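Transcriptional regulator nlh2 (Aquifex aeolicus, PDB 4G3V) is probably a sigma54-dependent transcriptional activator, whose N-terminal GAF domain is thought to regulate its activity and is captured here in an inactive state. Local coordinates at residues 34-37 against 38-42. Sequence-based numbering, arbitrary orientation.
Sequences KVLY and SYLGV
A glycine-terminated C-cap closes helix 25-40, where the chain turns from its last helical turn toward strand 44-51. Gly41 is the first residue to leave helical geometry, and its positive phi (76°) swings the chain back over the helix end. The carbonyl of Leu36 accepts twice. Leu40 N bonds to Leu36 O at 3.0 Å in helical i+4 spacing, and Val42 N also bonds to Leu36 O, at 3.2 Å, from the opposite face of the carbonyl plane, with a nearly straight N-H...O angle of 171°. Gly41 N bonds to Tyr37 O at 3.0 Å, whereas two residues earlier the Tyr39 N to Val35 O bond is shorter, at 2.7 Å.

The fold-back brings Val42 onto Leu36 and Tyr37. Leu36 CB meets Val42 CB at 4.1 Å, and Tyr37 has CG anti to its backbone N (chi1 169°), which brings the ring edge to Val42 O, in plane, with CD1 3.6 Å away. Within the helix, Leu36 CD2 touches Leu40 CD1 at 4.0 Å, two branched ends meeting at a slant; helix 139-162 packs on Leu36, Leu40 and Val42 through Ile152 and Phe145. Another i+4 pair sets Tyr39 CD1 against Val35 CB (3.8 Å), and both residues touch Val11 of helix 4-19.

The outer Val42-to-Leu36 bond and inner Gly41-to-Tyr37 bond together define a wide, seven-residue Schellman loop, joining helix to sheet in this GAF domain.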
loop_
_atom_site.group_PDB
_atom_site.type_symbol
_atom_site.label_atom_id
_atom_site.label_comp_id
_atom_site.label_asym_id
_atom_site.label_seq_id
_atom_site.Cartn_x
_atom_site.Cartn_y
_atom_site.Cartn_z
ATOM N N LYS A 34 11.698 -3.610 -11.725
ATOM C CA LYS A 34 12.684 -4.666 -11.573
ATOM C C LYS A 34 12.345 -5.567 -10.388
ATOM O O LYS A 34 12.462 -6.792 -10.475
ATOM C CB LYS A 34 14.081 -4.067 -11.398
ATOM C CG LYS A 34 15.189 -5.092 -11.320
ATOM C CD LYS A 34 16.532 -4.423 -11.047
ATOM C CE LYS A 34 16.894 -3.418 -12.122
ATOM N NZ LYS A 34 18.173 -2.721 -11.816
ATOM N N VAL A 35 11.917 -4.973 -9.278
ATOM C CA VAL A 35 11.570 -5.805 -8.125
ATOM C C VAL A 35 10.236 -6.539 -8.349
ATOM O O VAL A 35 10.037 -7.638 -7.833
ATOM C CB VAL A 35 11.637 -5.057 -6.749
ATOM C CG1 VAL A 35 13.062 -4.553 -6.489
ATOM C CG2 VAL A 35 10.678 -3.927 -6.673
ATOM N N LEU A 36 9.329 -5.969 -9.135
ATOM C CA LEU A 36 8.116 -6.716 -9.487
ATOM C C LEU A 36 8.491 -7.985 -10.239
ATOM O O LEU A 36 7.878 -9.043 -10.071
ATOM C CB LEU A 36 7.182 -5.869 -10.338
ATOM C CG LEU A 36 6.345 -4.888 -9.528
ATOM C CD1 LEU A 36 5.465 -4.050 -10.436
ATOM C CD2 LEU A 36 5.496 -5.660 -8.533
ATOM N N TYR A 37 9.507 -7.881 -11.076
ATOM C CA TYR A 37 10.012 -9.059 -11.758
ATOM C C TYR A 37 10.706 -10.014 -10.781
ATOM O O TYR A 37 10.404 -11.204 -10.736
ATOM C CB TYR A 37 10.981 -8.643 -12.854
ATOM C CG TYR A 37 11.731 -9.801 -13.430
ATOM C CD1 TYR A 37 11.137 -10.639 -14.353
ATOM C CD2 TYR A 37 13.038 -10.056 -13.053
ATOM C CE1 TYR A 37 11.829 -11.706 -14.886
ATOM C CE2 TYR A 37 13.732 -11.114 -13.579
ATOM C CZ TYR A 37 13.128 -11.929 -14.492
ATOM O OH TYR A 37 13.841 -12.976 -14.997
ATOM N N SER A 38 11.635 -9.498 -9.991
ATOM C CA SER A 38 12.439 -10.366 -9.137
ATOM C C SER A 38 11.629 -11.001 -7.991
ATOM O O SER A 38 11.852 -12.158 -7.646
ATOM C CB SER A 38 13.651 -9.598 -8.599
ATOM O OG SER A 38 13.252 -8.633 -7.642
ATOM N N TYR A 39 10.693 -10.255 -7.409
ATOM C CA TYR A 39 9.872 -10.783 -6.323
ATOM C C TYR A 39 8.636 -11.546 -6.820
ATOM O O TYR A 39 8.305 -12.611 -6.277
ATOM C CB TYR A 39 9.407 -9.664 -5.385
ATOM C CG TYR A 39 10.462 -9.148 -4.421
ATOM C CD1 TYR A 39 11.533 -8.382 -4.870
ATOM C CD2 TYR A 39 10.367 -9.401 -3.052
ATOM C CE1 TYR A 39 12.484 -7.895 -3.990
ATOM C CE2 TYR A 39 11.314 -8.913 -2.164
ATOM C CZ TYR A 39 12.371 -8.164 -2.640
ATOM O OH TYR A 39 13.334 -7.681 -1.763
ATOM N N LEU A 40 7.953 -11.017 -7.837
ATOM C CA LEU A 40 6.636 -11.548 -8.216
ATOM C C LEU A 40 6.530 -12.136 -9.621
ATOM O O LEU A 40 5.440 -12.558 -10.023
ATOM C CB LEU A 40 5.565 -10.459 -8.072
ATOM C CG LEU A 40 5.358 -9.922 -6.660
ATOM C CD1 LEU A 40 4.191 -8.962 -6.640
ATOM C CD2 LEU A 40 5.132 -11.066 -5.672
ATOM N N GLY A 41 7.629 -12.144 -10.372
ATOM C CA GLY A 41 7.671 -12.800 -11.669
ATOM C C GLY A 41 6.968 -12.044 -12.782
ATOM O O GLY A 41 6.526 -12.636 -13.776
ATOM N N VAL A 42 6.854 -10.735 -12.626
ATOM C CA VAL A 42 6.196 -9.913 -13.634
ATOM C C VAL A 42 7.195 -9.564 -14.718
ATOM O O VAL A 42 8.050 -8.704 -14.524
ATOM C CB VAL A 42 5.635 -8.624 -13.023
ATOM C CG1 VAL A 42 5.091 -7.709 -14.108
ATOM C CG2 VAL A 42 4.566 -8.958 -12.002
#